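Local coordinates for protein ribonucleoside-diphosphate reductase subunit beta (Clostridium botulinum, PDB 6ZJK) that probably serves as the radical-generating, diiron-carrying subunit of a ribonucleotide reductase, which converts ribonucleoside diphosphates to their deoxy forms for DNA synthesis, at residues Gln136-Ile147 with Ile230-His241. Residues are numbered along the deposited sequence; the frame is centred on the assembly and turned at random.
Sequences QEEIHAQSYSYI and IFKYINRDEVTH. With FE (Fe (III) ion), chain G; FE (Fe (III) ion), chain H.
Antiparallel, with axes 10.9 Å apart and N-to-C directions 161° from each other, 136-147 and 230-241 bring H140 opposite I234 and Q136 opposite D237. Two irons lie against one side of the pair, bridged by E137: its chain, bent at chi2 (-52°), sends OE1 to one iron and OE2 to the other. H140 ND1 binds the first of these irons at 2.4 Å and H241 ND1 the second, which E238 OE2 also ligates; a water bridges the pair. D107 and E204, from two further helices, complete the protein ligands.

The far nitrogen of each histidine is held by the facing helix. H140 NE2 donates to D237 OD2 over 2.9 Å, on the anti lone pair and somewhat out of the ring plane; W71 NE1 donates to the same oxygen, consistent with the His-Asp-Trp radical-transfer set of class I R2 proteins. H241 NE2 reaches Q136 OE1 at 2.6 Å, in plane with both ring and amide. Held at both ends, each ring is restricted in rotation. The amide of Q136 stacks on the D237 carboxylate, and a water ties Q136 NE2 to D237 OD1 and T240 OG1.

I234 CG2 makes a CH-pi contact over one face of the H140 ring, 3.7 Å from its centroid, while the backbone O of Q136 lies over the opposite face. Beyond the irons the interface turns apolar: Y144 CE1 meets F231 CZ at 3.7 Å, the ring planes near parallel (23°) but slid apart with little overlap, and I147 CG1 packs on I230 CD1. The Y144 hydroxyl is hydrogen-bonded to iron ligand D107, consistent with the radical-forming tyrosine of this family, whose four-helix diiron centre this arrangement typifies.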
# COMPACT_ATOMS: atom_id res chain seq x y z
N GLN A 136 0.89 -3.54 5.17
CA GLN A 136 1.08 -4.44 6.32
C GLN A 136 0.54 -5.83 6.04
O GLN A 136 1.11 -6.81 6.54
CB GLN A 136 0.39 -3.88 7.58
CG GLN A 136 1.08 -2.63 8.14
CD GLN A 136 0.47 -2.06 9.39
OE1 GLN A 136 -0.61 -2.47 9.84
NE2 GLN A 136 1.18 -1.09 9.99
N GLU A 137 -0.50 -5.95 5.27
CA GLU A 137 -1.05 -7.22 4.91
C GLU A 137 -0.07 -7.98 3.98
O GLU A 137 0.06 -9.16 4.09
CB GLU A 137 -2.42 -7.10 4.28
CG GLU A 137 -3.55 -6.44 5.05
CD GLU A 137 -3.85 -6.93 6.46
OE1 GLU A 137 -3.05 -7.49 7.11
OE2 GLU A 137 -4.94 -6.68 6.95
N GLU A 138 0.58 -7.27 3.07
CA GLU A 138 1.61 -7.89 2.24
C GLU A 138 2.75 -8.43 3.09
O GLU A 138 3.31 -9.50 2.80
CB GLU A 138 2.14 -6.92 1.19
CG GLU A 138 1.12 -6.44 0.16
CD GLU A 138 0.82 -7.46 -0.92
OE1 GLU A 138 1.35 -8.59 -0.86
OE2 GLU A 138 0.06 -7.12 -1.85
N ILE A 139 3.13 -7.70 4.13
CA ILE A 139 4.19 -8.18 5.02
C ILE A 139 3.75 -9.43 5.79
O ILE A 139 4.55 -10.35 6.01
CB ILE A 139 4.66 -7.04 5.94
CG1 ILE A 139 5.39 -5.99 5.09
CG2 ILE A 139 5.56 -7.54 7.06
CD1 ILE A 139 6.15 -4.98 5.92
N HIS A 140 2.49 -9.52 6.09
CA HIS A 140 1.94 -10.65 6.83
C HIS A 140 2.02 -11.88 5.97
O HIS A 140 2.49 -12.87 6.38
CB HIS A 140 0.52 -10.39 7.31
CG HIS A 140 0.42 -9.34 8.37
ND1 HIS A 140 -0.76 -8.73 8.72
CD2 HIS A 140 1.38 -8.74 9.10
CE1 HIS A 140 -0.51 -7.82 9.63
NE2 HIS A 140 0.78 -7.82 9.88
N ALA A 141 1.56 -11.75 4.77
CA ALA A 141 1.56 -12.87 3.84
C ALA A 141 2.97 -13.37 3.58
O ALA A 141 3.20 -14.59 3.47
CB ALA A 141 0.88 -12.46 2.53
N GLN A 142 3.96 -12.51 3.54
CA GLN A 142 5.34 -12.89 3.31
C GLN A 142 5.96 -13.58 4.46
O GLN A 142 6.78 -14.42 4.29
CB GLN A 142 6.20 -11.68 2.98
CG GLN A 142 7.57 -12.00 2.49
CD GLN A 142 8.59 -11.82 3.52
OE1 GLN A 142 8.48 -10.98 4.34
NE2 GLN A 142 9.57 -12.60 3.47
N SER A 143 5.58 -13.17 5.64
CA SER A 143 5.95 -13.82 6.89
C SER A 143 5.70 -15.32 6.84
O SER A 143 6.38 -16.09 7.54
CB SER A 143 5.21 -13.21 8.09
OG SER A 143 3.85 -13.62 8.14
N TYR A 144 4.62 -15.68 6.18
CA TYR A 144 4.21 -17.06 6.10
C TYR A 144 5.15 -17.80 5.15
O TYR A 144 5.52 -18.88 5.42
CB TYR A 144 2.74 -17.24 5.71
CG TYR A 144 1.74 -16.45 6.55
CD1 TYR A 144 1.91 -16.32 7.90
CD2 TYR A 144 0.67 -15.84 5.99
CE1 TYR A 144 1.04 -15.61 8.66
CE2 TYR A 144 -0.22 -15.13 6.75
CZ TYR A 144 -0.02 -15.02 8.07
OH TYR A 144 -0.86 -14.30 8.81
N SER A 145 5.50 -17.19 4.04
CA SER A 145 6.50 -17.78 3.14
C SER A 145 7.83 -17.98 3.85
O SER A 145 8.51 -18.99 3.65
CB SER A 145 6.67 -16.91 1.89
OG SER A 145 5.83 -17.34 0.83
N TYR A 146 8.20 -17.01 4.66
CA TYR A 146 9.42 -17.08 5.41
C TYR A 146 9.40 -18.22 6.42
O TYR A 146 10.37 -18.88 6.57
CB TYR A 146 9.72 -15.78 6.10
CG TYR A 146 10.81 -15.82 7.11
CD1 TYR A 146 12.06 -16.20 6.78
CD2 TYR A 146 10.61 -15.43 8.38
CE1 TYR A 146 13.05 -16.22 7.69
CE2 TYR A 146 11.61 -15.43 9.30
CZ TYR A 146 12.82 -15.84 8.95
OH TYR A 146 13.81 -15.85 9.85
N ILE A 147 8.31 -18.40 7.15
CA ILE A 147 8.20 -19.52 8.10
C ILE A 147 8.35 -20.86 7.37
O ILE A 147 9.15 -21.72 7.77
CB ILE A 147 6.89 -19.45 8.89
CG1 ILE A 147 6.91 -18.27 9.87
CG2 ILE A 147 6.62 -20.79 9.64
CD1 ILE A 147 5.56 -17.95 10.53
N ILE A 230 6.57 -14.14 15.67
CA ILE A 230 6.05 -13.53 14.44
C ILE A 230 4.55 -13.23 14.59
O ILE A 230 4.09 -12.14 14.21
CB ILE A 230 6.34 -14.42 13.22
CG1 ILE A 230 7.83 -14.40 12.91
CG2 ILE A 230 5.56 -13.97 12.00
CD1 ILE A 230 8.25 -15.34 11.74
N PHE A 231 3.77 -14.16 15.17
CA PHE A 231 2.33 -13.91 15.26
C PHE A 231 1.99 -12.79 16.25
O PHE A 231 0.97 -12.14 16.08
CB PHE A 231 1.55 -15.20 15.57
CG PHE A 231 1.25 -16.01 14.33
CD1 PHE A 231 0.22 -15.62 13.47
CD2 PHE A 231 2.07 -17.09 13.96
CE1 PHE A 231 -0.02 -16.31 12.27
CE2 PHE A 231 1.82 -17.80 12.76
CZ PHE A 231 0.78 -17.41 11.92
N LYS A 232 2.83 -12.54 17.27
CA LYS A 232 2.61 -11.38 18.13
C LYS A 232 2.74 -10.08 17.34
O LYS A 232 2.01 -9.12 17.61
CB LYS A 232 3.58 -11.38 19.30
CG LYS A 232 3.33 -12.47 20.34
CD LYS A 232 4.44 -12.45 21.37
CE LYS A 232 4.26 -13.54 22.40
NZ LYS A 232 5.28 -13.45 23.50
N TYR A 233 3.68 -10.02 16.39
CA TYR A 233 3.81 -8.80 15.59
C TYR A 233 2.60 -8.61 14.69
O TYR A 233 2.09 -7.49 14.55
CB TYR A 233 5.10 -8.84 14.77
CG TYR A 233 6.32 -8.45 15.55
CD1 TYR A 233 6.66 -7.10 15.72
CD2 TYR A 233 7.12 -9.41 16.15
CE1 TYR A 233 7.78 -6.73 16.44
CE2 TYR A 233 8.25 -9.05 16.87
CZ TYR A 233 8.58 -7.71 17.01
OH TYR A 233 9.69 -7.35 17.73
N ILE A 234 2.10 -9.68 14.17
CA ILE A 234 0.95 -9.62 13.33
C ILE A 234 -0.26 -9.19 14.15
O ILE A 234 -1.05 -8.46 13.70
CB ILE A 234 0.65 -10.96 12.69
CG1 ILE A 234 1.83 -11.44 11.83
CG2 ILE A 234 -0.55 -10.90 11.82
CD1 ILE A 234 1.47 -12.59 10.95
N ASN A 235 -0.38 -9.72 15.36
CA ASN A 235 -1.45 -9.42 16.29
C ASN A 235 -1.42 -7.91 16.56
O ASN A 235 -2.38 -7.31 16.42
CB ASN A 235 -1.26 -10.21 17.57
CG ASN A 235 -2.54 -10.37 18.40
OD1 ASN A 235 -3.50 -9.66 18.25
ND2 ASN A 235 -2.51 -11.33 19.25
N ARG A 236 -0.28 -7.37 16.91
CA ARG A 236 -0.11 -5.96 17.09
C ARG A 236 -0.66 -5.12 15.92
O ARG A 236 -1.47 -4.28 16.14
CB ARG A 236 1.30 -5.63 17.39
CG ARG A 236 1.51 -4.20 17.76
CD ARG A 236 2.90 -3.93 18.18
NE ARG A 236 3.85 -3.95 17.08
CZ ARG A 236 5.12 -3.66 17.22
NH1 ARG A 236 5.57 -3.33 18.36
NH2 ARG A 236 5.93 -3.71 16.23
N ASP A 237 -0.31 -5.44 14.70
CA ASP A 237 -0.83 -4.75 13.58
C ASP A 237 -2.34 -4.94 13.52
O ASP A 237 -3.04 -4.05 13.27
CB ASP A 237 -0.25 -5.23 12.24
CG ASP A 237 1.21 -4.85 12.00
OD1 ASP A 237 1.82 -4.06 12.67
OD2 ASP A 237 1.78 -5.41 11.10
N GLU A 238 -2.85 -6.13 13.77
CA GLU A 238 -4.26 -6.38 13.71
C GLU A 238 -5.12 -5.50 14.62
O GLU A 238 -6.16 -5.14 14.30
CB GLU A 238 -4.55 -7.85 13.94
CG GLU A 238 -5.89 -8.30 13.49
CD GLU A 238 -5.98 -8.51 12.00
OE1 GLU A 238 -5.56 -9.52 11.45
OE2 GLU A 238 -6.40 -7.64 11.32
N VAL A 239 -4.63 -5.17 15.78
CA VAL A 239 -5.32 -4.29 16.68
C VAL A 239 -5.59 -2.95 16.04
O VAL A 239 -6.66 -2.48 16.12
CB VAL A 239 -4.55 -4.11 17.96
CG1 VAL A 239 -5.16 -3.00 18.74
CG2 VAL A 239 -4.64 -5.38 18.74
N THR A 240 -4.61 -2.40 15.34
CA THR A 240 -4.73 -1.16 14.64
C THR A 240 -5.68 -1.27 13.49
O THR A 240 -6.38 -0.37 13.23
CB THR A 240 -3.37 -0.59 14.22
OG1 THR A 240 -2.82 -1.32 13.14
CG2 THR A 240 -2.45 -0.64 15.30
N HIS A 241 -5.77 -2.41 12.85
CA HIS A 241 -6.70 -2.55 11.73
C HIS A 241 -8.14 -2.60 12.23
O HIS A 241 -9.03 -2.20 11.57
CB HIS A 241 -6.44 -3.78 10.88
CG HIS A 241 -5.07 -3.85 10.26
ND1 HIS A 241 -4.72 -4.82 9.38
CD2 HIS A 241 -4.00 -3.05 10.39
CE1 HIS A 241 -3.47 -4.64 9.02
NE2 HIS A 241 -3.00 -3.59 9.64
FE FE G . -5.39 -7.10 9.05
FE FE H . -3.03 -9.29 8.38
O HOH W 1 0.25 -1.33 12.97
O HOH W 2 -3.58 -7.67 10.08